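Local coordinates for protein peptidyl-prolyl cis-trans isomerase ([Pseudomonas syringae] pv. tomato str. DC3000, PDB 5XB0) that probably catalyses the cis-trans isomerisation of peptide bonds preceding proline, here represented by its FKBP-type domain and the helix leading into it, at residues Ser82-Ala87 and Phe124-Ile129; Lys11-Phe16 and Ile101-Ala106; Val57-Leu60 and Lys64-Asp67; Glu7-Ala12 and Asp117-Leu122. All blocks are in the same frame, centred on the assembly; numbering follows the deposited sequence.

Interaction 1: residues Ser82-Ala87 and Phe124-Ile129; sequences SGWTSA and FEIELI
W84, on the short helix 82-87, sets the edge of its indole against the face of F124 on strand 122-132, inside the FKBP fold, where this helix packs on the curved antiparallel sheet. In the family the helix tryptophan floors the pocket for the substrate proline. A tartrate molecule, probably from the crystallisation liquor, lies about 4 Å from the W84 side chain (nearest atoms), consistent with such a pocket.

The aromatic part is a T-shaped (edge-to-face) pair: the centroids of the five-membered W84 ring and the F124 ring are 4.5 Å apart, with planes at 76°. W84 NE1 stands over the middle of the phenyl ring, 3.6 Å from F124 CE2 and nearly as close to the other five carbons, which places the indole nitrogen against the pi cloud. Farther along the same edge, W84 CZ2 is 3.7 Å from F124 CD1. Y56 makes a second edge-to-face pair with W84, and I101 of strand 96-101 touches both aromatic side chains.

The aliphatic part comes from I126, two residues along the strand on the same side. Its CG1 lies anti to the carbonyl carbon (chi1 -59°) and the chain runs on extended, which carries the end methyl to the indole: I126 CD1 meets W84 obliquely at the ring fusion, 3.8 Å from CE2.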
loop_
_atom_site.group_PDB
_atom_site.type_symbol
_atom_site.label_atom_id
_atom_site.label_comp_id
_atom_site.label_asym_id
_atom_site.label_seq_id
_atom_site.Cartn_x
_atom_site.Cartn_y
_atom_site.Cartn_z
ATOM N N SER A 82 1.438 -0.145 -8.352
ATOM C CA SER A 82 0.130 -0.530 -8.857
ATOM C C SER A 82 -0.869 -0.808 -7.737
ATOM O O SER A 82 -2.065 -0.646 -7.942
ATOM C CB SER A 82 0.255 -1.734 -9.804
ATOM O OG SER A 82 0.947 -2.801 -9.202
ATOM N N GLY A 83 -0.393 -1.184 -6.553
ATOM C CA GLY A 83 -1.280 -1.398 -5.425
ATOM C C GLY A 83 -1.999 -0.121 -5.005
ATOM O O GLY A 83 -3.146 -0.161 -4.576
ATOM N N TRP A 84 -1.321 1.022 -5.118
ATOM C CA TRP A 84 -2.004 2.301 -4.869
ATOM C C TRP A 84 -3.019 2.598 -5.974
ATOM O O TRP A 84 -4.138 3.046 -5.711
ATOM C CB TRP A 84 -1.006 3.461 -4.784
ATOM C CG TRP A 84 -0.341 3.663 -3.447
ATOM C CD1 TRP A 84 0.028 2.700 -2.554
ATOM C CD2 TRP A 84 0.034 4.915 -2.870
ATOM N NE1 TRP A 84 0.612 3.279 -1.449
ATOM C CE2 TRP A 84 0.631 4.639 -1.624
ATOM C CE3 TRP A 84 -0.073 6.248 -3.292
ATOM C CZ2 TRP A 84 1.112 5.646 -0.788
ATOM C CZ3 TRP A 84 0.406 7.254 -2.456
ATOM C CH2 TRP A 84 0.995 6.943 -1.223
ATOM N N THR A 85 -2.608 2.374 -7.218
ATOM C CA THR A 85 -3.475 2.651 -8.354
ATOM C C THR A 85 -4.844 1.999 -8.213
ATOM O O THR A 85 -5.873 2.632 -8.409
ATOM C CB THR A 85 -2.838 2.175 -9.658
ATOM O OG1 THR A 85 -1.544 2.772 -9.796
ATOM C CG2 THR A 85 -3.712 2.582 -10.844
ATOM N N SER A 86 -4.854 0.714 -7.889
ATOM C CA SER A 86 -6.113 0.008 -7.780
ATOM C C SER A 86 -6.818 0.320 -6.469
ATOM O O SER A 86 -8.012 0.579 -6.459
ATOM C CB SER A 86 -5.904 -1.502 -7.914
ATOM O OG SER A 86 -4.956 -1.962 -6.975
ATOM N N ALA A 87 -6.090 0.275 -5.361
ATOM C CA ALA A 87 -6.760 0.373 -4.071
ATOM C C ALA A 87 -7.378 1.751 -3.866
ATOM O O ALA A 87 -8.501 1.867 -3.371
ATOM C CB ALA A 87 -5.790 0.056 -2.939
ATOM N N PHE A 124 0.993 0.442 4.430
ATOM C CA PHE A 124 0.800 1.891 4.375
ATOM C C PHE A 124 -0.302 2.349 5.301
ATOM O O PHE A 124 -1.317 1.678 5.442
ATOM C CB PHE A 124 0.437 2.336 2.960
ATOM C CG PHE A 124 1.568 2.277 1.996
ATOM C CD1 PHE A 124 2.396 3.372 1.822
ATOM C CD2 PHE A 124 1.788 1.142 1.234
ATOM C CE1 PHE A 124 3.447 3.324 0.910
ATOM C CE2 PHE A 124 2.844 1.088 0.327
ATOM C CZ PHE A 124 3.666 2.186 0.166
ATOM N N GLU A 125 -0.111 3.503 5.924
ATOM C CA GLU A 125 -1.243 4.216 6.482
ATOM C C GLU A 125 -1.425 5.476 5.645
ATOM O O GLU A 125 -0.474 6.218 5.457
ATOM C CB GLU A 125 -1.019 4.532 7.959
ATOM C CG GLU A 125 -1.027 3.266 8.809
ATOM C CD GLU A 125 -1.361 3.518 10.265
ATOM O OE1 GLU A 125 -1.909 4.597 10.580
ATOM O OE2 GLU A 125 -1.082 2.624 11.092
ATOM N N ILE A 126 -2.632 5.685 5.120
ATOM C CA ILE A 126 -2.893 6.752 4.160
ATOM C C ILE A 126 -4.108 7.568 4.564
ATOM O O ILE A 126 -5.149 7.012 4.884
ATOM C CB ILE A 126 -3.127 6.184 2.745
ATOM C CG1 ILE A 126 -1.909 5.383 2.284
ATOM C CG2 ILE A 126 -3.455 7.298 1.756
ATOM C CD1 ILE A 126 -2.107 4.693 0.971
ATOM N N GLU A 127 -3.958 8.886 4.568
ATOM C CA GLU A 127 -5.090 9.797 4.712
ATOM C C GLU A 127 -5.331 10.479 3.376
ATOM O O GLU A 127 -4.420 11.094 2.818
ATOM C CB GLU A 127 -4.839 10.843 5.799
ATOM C CG GLU A 127 -6.053 11.761 5.990
ATOM C CD GLU A 127 -5.869 12.798 7.073
ATOM O OE1 GLU A 127 -6.902 13.313 7.559
ATOM O OE2 GLU A 127 -4.704 13.102 7.427
ATOM N N LEU A 128 -6.544 10.358 2.845
ATOM C CA LEU A 128 -6.831 10.977 1.557
ATOM C C LEU A 128 -7.399 12.385 1.785
ATOM O O LEU A 128 -8.510 12.556 2.286
ATOM C CB LEU A 128 -7.792 10.109 0.743
ATOM C CG LEU A 128 -8.083 10.612 -0.670
ATOM C CD1 LEU A 128 -6.820 10.708 -1.553
ATOM C CD2 LEU A 128 -9.105 9.717 -1.326
ATOM N N ILE A 129 -6.618 13.392 1.416
ATOM C CA ILE A 129 -6.962 14.781 1.697
ATOM C C ILE A 129 -7.817 15.391 0.591
ATOM O O ILE A 129 -8.732 16.183 0.852
ATOM C CB ILE A 129 -5.683 15.628 1.878
ATOM C CG1 ILE A 129 -4.792 15.016 2.956
ATOM C CG2 ILE A 129 -6.020 17.073 2.222
ATOM C CD1 ILE A 129 -5.476 14.883 4.279
#

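Interaction 2: residues Lys11-Phe16 and Ile101-Ala106; sequences KAERTF and IPSDQA
The turn that leaves strand 96-101 of the FKBP fold is tied to the N-terminal helix 6-21 by two hydrogen bonds from S103, at the start of a short 3-10 segment, to the carboxylate of E13 on the helix. Each carboxylate oxygen takes one hydrogen of the serine. S103 N donates to E13 OE1 at 2.7 Å, fairly straight (161°) but from well above the carboxylate plane. S103 OG donates to E13 OE2, also at 2.7 Å, on the syn side and closer to that plane.

Shape makes this pair of bonds possible. E13 is stretched throughout, with CG anti to the backbone N (chi1 175°), a length that spans the gap from helix to turn and carries its carboxylate to the serine. S103 OG sits between its own N and carbonyl carbon (chi1 73°), which brings hydroxyl and amide to the same carboxylate. Together the bonds fix the rotation of the carboxylate, which belongs to a buried residue. F119 also packs against E13.

The turn itself is closed by backbone bonds from Q105 N to P102 O and from A106 N to S103 O, and its far end reaches helix 82-87, where the backbones of Q105 and G83 are bonded. P102 adds van der Waals contact, its CB lying 3.6 Å from E13 OE1. That oxygen has a further donor, a water at 2.6 Å, which bridges to the next amide of the turn by accepting from D104 N at 2.9 Å.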
loop_
_atom_site.group_PDB
_atom_site.type_symbol
_atom_site.label_atom_id
_atom_site.label_comp_id
_atom_site.label_asym_id
_atom_site.label_seq_id
_atom_site.Cartn_x
_atom_site.Cartn_y
_atom_site.Cartn_z
ATOM N N LYS A 11 7.490 -17.738 0.743
ATOM C CA LYS A 11 6.715 -18.347 1.812
ATOM C C LYS A 11 6.464 -17.341 2.928
ATOM O O LYS A 11 5.366 -17.283 3.475
ATOM C CB LYS A 11 7.422 -19.591 2.364
ATOM C CG LYS A 11 6.677 -20.254 3.513
ATOM C CD LYS A 11 7.282 -21.604 3.849
ATOM C CE LYS A 11 6.444 -22.341 4.883
ATOM N NZ LYS A 11 6.982 -23.696 5.151
ATOM N N ALA A 12 7.483 -16.557 3.270
ATOM C CA ALA A 12 7.351 -15.564 4.331
ATOM C C ALA A 12 6.340 -14.491 3.930
ATOM O O ALA A 12 5.509 -14.073 4.740
ATOM C CB ALA A 12 8.697 -14.936 4.654
ATOM N N GLU A 13 6.397 -14.059 2.675
ATOM C CA GLU A 13 5.426 -13.078 2.210
ATOM C C GLU A 13 4.015 -13.654 2.268
ATOM O O GLU A 13 3.095 -12.992 2.748
ATOM C CB GLU A 13 5.719 -12.594 0.788
ATOM C CG GLU A 13 4.594 -11.676 0.316
ATOM C CD GLU A 13 4.806 -11.056 -1.039
ATOM O OE1 GLU A 13 3.841 -10.432 -1.530
ATOM O OE2 GLU A 13 5.908 -11.179 -1.606
ATOM N N ARG A 14 3.842 -14.882 1.782
ATOM C CA ARG A 14 2.519 -15.493 1.763
ATOM C C ARG A 14 1.941 -15.619 3.170
ATOM O O ARG A 14 0.754 -15.360 3.372
ATOM C CB ARG A 14 2.560 -16.867 1.085
ATOM C CG ARG A 14 2.750 -16.787 -0.421
ATOM C CD ARG A 14 1.793 -17.713 -1.150
ATOM N NE ARG A 14 1.828 -19.069 -0.618
ATOM C CZ ARG A 14 1.094 -20.073 -1.090
ATOM N NH1 ARG A 14 0.270 -19.870 -2.109
ATOM N NH2 ARG A 14 1.185 -21.280 -0.547
ATOM N N THR A 15 2.761 -16.003 4.144
ATOM C CA THR A 15 2.228 -16.184 5.497
ATOM C C THR A 15 1.947 -14.829 6.143
ATOM O O THR A 15 0.980 -14.686 6.890
ATOM C CB THR A 15 3.167 -17.018 6.414
ATOM O OG1 THR A 15 4.428 -16.362 6.575
ATOM C CG2 THR A 15 3.400 -18.383 5.828
ATOM N N PHE A 16 2.767 -13.829 5.839
ATOM C CA PHE A 16 2.474 -12.482 6.321
ATOM C C PHE A 16 1.138 -11.997 5.759
ATOM O O PHE A 16 0.278 -11.497 6.499
ATOM C CB PHE A 16 3.591 -11.504 5.940
ATOM C CG PHE A 16 3.345 -10.093 6.412
ATOM C CD1 PHE A 16 3.615 -9.728 7.721
ATOM C CD2 PHE A 16 2.828 -9.139 5.551
ATOM C CE1 PHE A 16 3.386 -8.434 8.155
ATOM C CE2 PHE A 16 2.588 -7.858 5.979
ATOM C CZ PHE A 16 2.867 -7.497 7.282
ATOM N N ILE A 101 0.020 -4.307 1.028
ATOM C CA ILE A 101 0.164 -4.493 -0.412
ATOM C C ILE A 101 1.173 -5.601 -0.683
ATOM O O ILE A 101 2.328 -5.509 -0.244
ATOM C CB ILE A 101 0.605 -3.163 -1.082
ATOM C CG1 ILE A 101 -0.423 -2.069 -0.743
ATOM C CG2 ILE A 101 0.771 -3.321 -2.584
ATOM C CD1 ILE A 101 -0.080 -0.700 -1.274
ATOM N N PRO A 102 0.747 -6.660 -1.396
ATOM C CA PRO A 102 1.690 -7.739 -1.730
ATOM C C PRO A 102 2.806 -7.234 -2.612
ATOM O O PRO A 102 2.626 -6.245 -3.334
ATOM C CB PRO A 102 0.822 -8.774 -2.469
ATOM C CG PRO A 102 -0.326 -7.992 -2.994
ATOM C CD PRO A 102 -0.579 -6.872 -2.000
ATOM N N SER A 103 3.964 -7.885 -2.541
ATOM C CA SER A 103 5.121 -7.348 -3.239
ATOM C C SER A 103 4.870 -7.283 -4.736
ATOM O O SER A 103 5.416 -6.396 -5.396
ATOM C CB SER A 103 6.393 -8.153 -2.941
ATOM O OG SER A 103 6.394 -9.409 -3.587
ATOM N N ASP A 104 4.024 -8.161 -5.290
ATOM C CA ASP A 104 3.825 -8.094 -6.741
ATOM C C ASP A 104 2.962 -6.888 -7.150
ATOM O O ASP A 104 2.787 -6.618 -8.337
ATOM C CB ASP A 104 3.264 -9.419 -7.319
ATOM C CG ASP A 104 1.901 -9.826 -6.769
ATOM O OD1 ASP A 104 1.157 -8.986 -6.242
ATOM O OD2 ASP A 104 1.562 -11.030 -6.923
ATOM N N GLN A 105 2.471 -6.139 -6.163
ATOM C CA GLN A 105 1.770 -4.888 -6.431
ATOM C C GLN A 105 2.559 -3.703 -5.883
ATOM O O GLN A 105 2.050 -2.584 -5.793
ATOM C CB GLN A 105 0.361 -4.935 -5.829
ATOM C CG GLN A 105 -0.570 -5.864 -6.562
ATOM C CD GLN A 105 -0.986 -5.272 -7.897
ATOM O OE1 GLN A 105 -1.237 -4.073 -7.993
ATOM N NE2 GLN A 105 -1.040 -6.092 -8.921
ATOM N N ALA A 106 3.813 -3.962 -5.527
ATOM C CA ALA A 106 4.707 -2.944 -4.984
ATOM C C ALA A 106 6.032 -3.013 -5.755
ATOM O O ALA A 106 6.051 -2.743 -6.963
ATOM C CB ALA A 106 4.907 -3.154 -3.502
HETATM O O HOH W 1 3.341 -10.753 -4.107
#

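Interaction 3: residues Val57-Leu60 and Lys64-Asp67; sequences VGRL and KIFD
R59 and I65 meet across the beta hairpin of strands 51-59 and 65-68, at a classic beta bulge in which F66 and D67 both face G58. The arginine can be traced outward. Its CB is 3.5 Å from K64 O, and CG runs past I65 at a looser distance. A bend at chi3 (109°) turns the head back over the neighbour. NE is hydrogen-bonded to G63 O in the hairpin turn, while CZ lies 3.6 Å from I65 CG1, which sits over the centre of one guanidinium face. NH1, at the tip, is 3.7 Å from I65 CD1. V57 CG1 packs on the same isoleucine.

Backbone bonds set the bulge. G58 N donates to D67 O at 2.8 Å and G58 O accepts from F66 N at 2.9 Å, so one residue answers two; nearer the turn, L60 N donates to K64 O.

D67 is hydrogen-bonded through OD2 to Y56 OH and lies about 3 Å (nearest atoms) from the bound tartrate, which places the bulge beside the probable substrate pocket. F66, its CG between backbone N and carbonyl carbon (chi1 63°), folds back over the glycine, with CE2 3.3 Å from R59 N.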
loop_
_atom_site.group_PDB
_atom_site.type_symbol
_atom_site.label_atom_id
_atom_site.label_comp_id
_atom_site.label_asym_id
_atom_site.label_seq_id
_atom_site.Cartn_x
_atom_site.Cartn_y
_atom_site.Cartn_z
ATOM N N VAL A 57 2.316 7.029 5.603
ATOM C CA VAL A 57 3.488 6.414 6.204
ATOM C C VAL A 57 3.605 5.031 5.590
ATOM O O VAL A 57 2.651 4.264 5.610
ATOM C CB VAL A 57 3.386 6.316 7.731
ATOM C CG1 VAL A 57 4.651 5.654 8.288
ATOM C CG2 VAL A 57 3.229 7.697 8.340
ATOM N N GLY A 58 4.775 4.720 5.041
ATOM C CA GLY A 58 5.009 3.412 4.452
ATOM C C GLY A 58 6.009 2.633 5.281
ATOM O O GLY A 58 7.090 3.137 5.590
ATOM N N ARG A 59 5.625 1.417 5.661
ATOM C CA ARG A 59 6.451 0.571 6.511
ATOM C C ARG A 59 6.715 -0.804 5.922
ATOM O O ARG A 59 5.875 -1.365 5.206
ATOM C CB ARG A 59 5.796 0.396 7.880
ATOM C CG ARG A 59 5.541 1.692 8.624
ATOM C CD ARG A 59 4.787 1.417 9.906
ATOM N NE ARG A 59 5.635 1.624 11.070
ATOM C CZ ARG A 59 5.637 2.735 11.797
ATOM N NH1 ARG A 59 4.819 3.733 11.491
ATOM N NH2 ARG A 59 6.452 2.841 12.838
ATOM N N LEU A 60 7.882 -1.345 6.262
ATOM C CA LEU A 60 8.186 -2.759 6.030
ATOM C C LEU A 60 7.398 -3.598 7.034
ATOM O O LEU A 60 6.894 -3.069 8.030
ATOM C CB LEU A 60 9.690 -3.014 6.170
ATOM C CG LEU A 60 10.607 -2.090 5.362
ATOM C CD1 LEU A 60 12.069 -2.420 5.616
ATOM C CD2 LEU A 60 10.260 -2.200 3.886
ATOM N N LYS A 64 9.598 -0.958 10.136
ATOM C CA LYS A 64 10.502 0.101 9.692
ATOM C C LYS A 64 9.847 1.017 8.666
ATOM O O LYS A 64 9.335 0.553 7.657
ATOM C CB LYS A 64 11.778 -0.479 9.090
ATOM C CG LYS A 64 12.778 0.604 8.681
ATOM C CD LYS A 64 13.776 0.107 7.646
ATOM C CE LYS A 64 14.704 1.230 7.202
ATOM N NZ LYS A 64 15.619 0.808 6.102
ATOM N N ILE A 65 9.873 2.318 8.927
ATOM C CA ILE A 65 9.376 3.290 7.964
ATOM C C ILE A 65 10.379 3.467 6.838
ATOM O O ILE A 65 11.523 3.843 7.089
ATOM C CB ILE A 65 9.110 4.635 8.635
ATOM C CG1 ILE A 65 7.993 4.492 9.667
ATOM C CG2 ILE A 65 8.777 5.708 7.589
ATOM C CD1 ILE A 65 7.770 5.764 10.480
ATOM N N PHE A 66 9.960 3.197 5.605
ATOM C CA PHE A 66 10.865 3.375 4.473
ATOM C C PHE A 66 10.610 4.683 3.725
ATOM O O PHE A 66 11.488 5.166 3.011
ATOM C CB PHE A 66 10.782 2.194 3.507
ATOM C CG PHE A 66 9.440 2.018 2.869
ATOM C CD1 PHE A 66 9.095 2.736 1.728
ATOM C CD2 PHE A 66 8.521 1.133 3.403
ATOM C CE1 PHE A 66 7.852 2.572 1.134
ATOM C CE2 PHE A 66 7.288 0.962 2.804
ATOM C CZ PHE A 66 6.956 1.688 1.673
ATOM N N ASP A 67 9.418 5.254 3.896
ATOM C CA ASP A 67 9.088 6.553 3.311
ATOM C C ASP A 67 7.842 7.090 4.004
ATOM O O ASP A 67 6.988 6.309 4.432
ATOM C CB ASP A 67 8.858 6.444 1.800
ATOM C CG ASP A 67 8.728 7.808 1.114
ATOM O OD1 ASP A 67 9.299 8.793 1.617
ATOM O OD2 ASP A 67 8.052 7.892 0.061
#

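Interaction 4: residues Glu7-Ala12 and Asp117-Leu122; sequences EAALKA and DPFTPL
L10 and F119 are brought together by similar first torsions: in each, CG lies anti to the carbonyl carbon and beside the backbone N (chi1 -78° in L10, -52° in F119). CD1 of the leucine continues the extended chain, and the other branch, CD2, turns back toward the phenyl ring. F119 has in addition a left-handed helical backbone, with positive phi (62°), a kink that probably helps to turn its side chain toward the helix.

The apolar contact is small and lies at the surface. L10 CD2 touches F119 CD1 at 3.5 Å, and the CG of the leucine lies over a face of the ring; the two side chains cross at a slant. A9, one residue earlier on the helix, offers its methyl: A9 CB is 4.0 Å from F119 CD2 and about as far from F119 CB, so the aromatic residue rests on two successive helix positions. T6 of the same helix and A109 of the loop also touch F119.

The polar link is a water that donates to A9 O and to F119 O, 2.7 Å from each, joining the two backbones next to the side-chain contact. Within the loop, T120 OG1 donates to D117 O at 2.8 Å from above the carbonyl plane, closing a tight local turn.

The arrangement is a helix laid on a loop: the N-terminal helix covers the trailing end of the long segment between strands 96-101 and 122-132, which in FKBP domains overhangs the active-site pocket.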
loop_
_atom_site.group_PDB
_atom_site.type_symbol
_atom_site.label_atom_id
_atom_site.label_comp_id
_atom_site.label_asym_id
_atom_site.label_seq_id
_atom_site.Cartn_x
_atom_site.Cartn_y
_atom_site.Cartn_z
ATOM N N GLU A 7 12.244 -19.205 -2.563
ATOM C CA GLU A 7 11.334 -20.128 -1.911
ATOM C C GLU A 7 10.977 -19.637 -0.510
ATOM O O GLU A 7 9.802 -19.526 -0.170
ATOM C CB GLU A 7 11.940 -21.538 -1.850
ATOM C CG GLU A 7 11.034 -22.558 -1.185
ATOM C CD GLU A 7 11.583 -23.973 -1.258
ATOM O OE1 GLU A 7 12.603 -24.188 -1.949
ATOM O OE2 GLU A 7 10.984 -24.871 -0.626
ATOM N N ALA A 8 11.992 -19.310 0.285
ATOM C CA ALA A 8 11.771 -18.875 1.660
ATOM C C ALA A 8 11.126 -17.496 1.728
ATOM O O ALA A 8 10.214 -17.261 2.526
ATOM C CB ALA A 8 13.079 -18.871 2.421
ATOM N N ALA A 9 11.607 -16.580 0.895
ATOM C CA ALA A 9 11.077 -15.220 0.884
ATOM C C ALA A 9 9.613 -15.211 0.464
ATOM O O ALA A 9 8.797 -14.502 1.054
ATOM C CB ALA A 9 11.904 -14.338 -0.037
ATOM N N LEU A 10 9.281 -16.009 -0.544
ATOM C CA LEU A 10 7.905 -16.103 -1.013
ATOM C C LEU A 10 7.000 -16.713 0.051
ATOM O O LEU A 10 5.875 -16.264 0.237
ATOM C CB LEU A 10 7.819 -16.924 -2.304
ATOM C CG LEU A 10 8.226 -16.208 -3.594
ATOM C CD1 LEU A 10 7.874 -17.076 -4.791
ATOM C CD2 LEU A 10 7.548 -14.857 -3.703
ATOM N N LYS A 11 7.490 -17.738 0.743
ATOM C CA LYS A 11 6.715 -18.347 1.812
ATOM C C LYS A 11 6.464 -17.341 2.928
ATOM O O LYS A 11 5.366 -17.283 3.475
ATOM C CB LYS A 11 7.422 -19.591 2.364
ATOM C CG LYS A 11 6.677 -20.254 3.513
ATOM C CD LYS A 11 7.282 -21.604 3.849
ATOM C CE LYS A 11 6.444 -22.341 4.883
ATOM N NZ LYS A 11 6.982 -23.696 5.151
ATOM N N ALA A 12 7.483 -16.557 3.270
ATOM C CA ALA A 12 7.351 -15.564 4.331
ATOM C C ALA A 12 6.340 -14.491 3.930
ATOM O O ALA A 12 5.509 -14.073 4.740
ATOM C CB ALA A 12 8.697 -14.936 4.654
ATOM N N ASP A 117 13.919 -5.032 0.230
ATOM C CA ASP A 117 14.363 -6.319 -0.288
ATOM C C ASP A 117 13.371 -6.863 -1.312
ATOM O O ASP A 117 12.202 -6.472 -1.327
ATOM C CB ASP A 117 14.528 -7.334 0.847
ATOM C CG ASP A 117 15.684 -7.003 1.772
ATOM O OD1 ASP A 117 16.586 -6.253 1.355
ATOM O OD2 ASP A 117 15.679 -7.505 2.912
ATOM N N PRO A 118 13.833 -7.769 -2.177
ATOM C CA PRO A 118 12.909 -8.542 -3.008
ATOM C C PRO A 118 11.790 -9.170 -2.176
ATOM O O PRO A 118 12.025 -9.559 -1.031
ATOM C CB PRO A 118 13.815 -9.624 -3.614
ATOM C CG PRO A 118 15.159 -8.941 -3.700
ATOM C CD PRO A 118 15.239 -8.110 -2.452
ATOM N N PHE A 119 10.587 -9.231 -2.741
ATOM C CA PHE A 119 9.472 -9.972 -2.156
ATOM C C PHE A 119 9.065 -9.446 -0.789
ATOM O O PHE A 119 8.755 -10.212 0.123
ATOM C CB PHE A 119 9.816 -11.465 -2.079
ATOM C CG PHE A 119 10.283 -12.023 -3.387
ATOM C CD1 PHE A 119 9.442 -12.003 -4.482
ATOM C CD2 PHE A 119 11.568 -12.507 -3.539
ATOM C CE1 PHE A 119 9.870 -12.494 -5.705
ATOM C CE2 PHE A 119 12.003 -13.009 -4.762
ATOM C CZ PHE A 119 11.152 -13.003 -5.841
ATOM N N THR A 120 9.036 -8.125 -0.675
ATOM C CA THR A 120 8.625 -7.482 0.568
ATOM C C THR A 120 7.236 -6.860 0.429
ATOM O O THR A 120 7.060 -5.876 -0.293
ATOM C CB THR A 120 9.623 -6.400 0.980
ATOM O OG1 THR A 120 10.930 -6.973 1.097
ATOM C CG2 THR A 120 9.240 -5.784 2.312
ATOM N N PRO A 121 6.238 -7.432 1.119
ATOM C CA PRO A 121 4.947 -6.739 1.202
ATOM C C PRO A 121 5.092 -5.422 1.968
ATOM O O PRO A 121 5.955 -5.312 2.833
ATOM C CB PRO A 121 4.054 -7.735 1.946
ATOM C CG PRO A 121 5.004 -8.606 2.716
ATOM C CD PRO A 121 6.304 -8.635 1.966
ATOM N N LEU A 122 4.278 -4.427 1.635
ATOM C CA LEU A 122 4.407 -3.104 2.248
ATOM C C LEU A 122 3.148 -2.741 3.016
ATOM O O LEU A 122 2.046 -3.085 2.597
ATOM C CB LEU A 122 4.682 -2.043 1.182
ATOM C CG LEU A 122 5.901 -2.292 0.288
ATOM C CD1 LEU A 122 6.065 -1.149 -0.713
ATOM C CD2 LEU A 122 7.146 -2.440 1.157
HETATM O O HOH W 2 9.405 -12.008 2.026
#

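In the fold
Interactions 2 and 4 lie side by side, centres about 6 Å apart, and start from the same helix 6-21, which thereby grips both ends of the long loop between strands 96-101 and 122-132. Interaction 3 is nested in sequence inside the loops they close, and it ends before interaction 1 begins. Interactions 1 and 3, centres about 14 Å apart, share the sheet through neighbouring strands 51-59 and 122-132, F124 packing on F66 and G58. Interaction 2, its centre about 17 Å from that of interaction 1, meets it through Q105 with S82 and G83 and through I101. A chain of contacts runs from the N-terminal helix through the 101-106 turn to residues of the probable proline pocket.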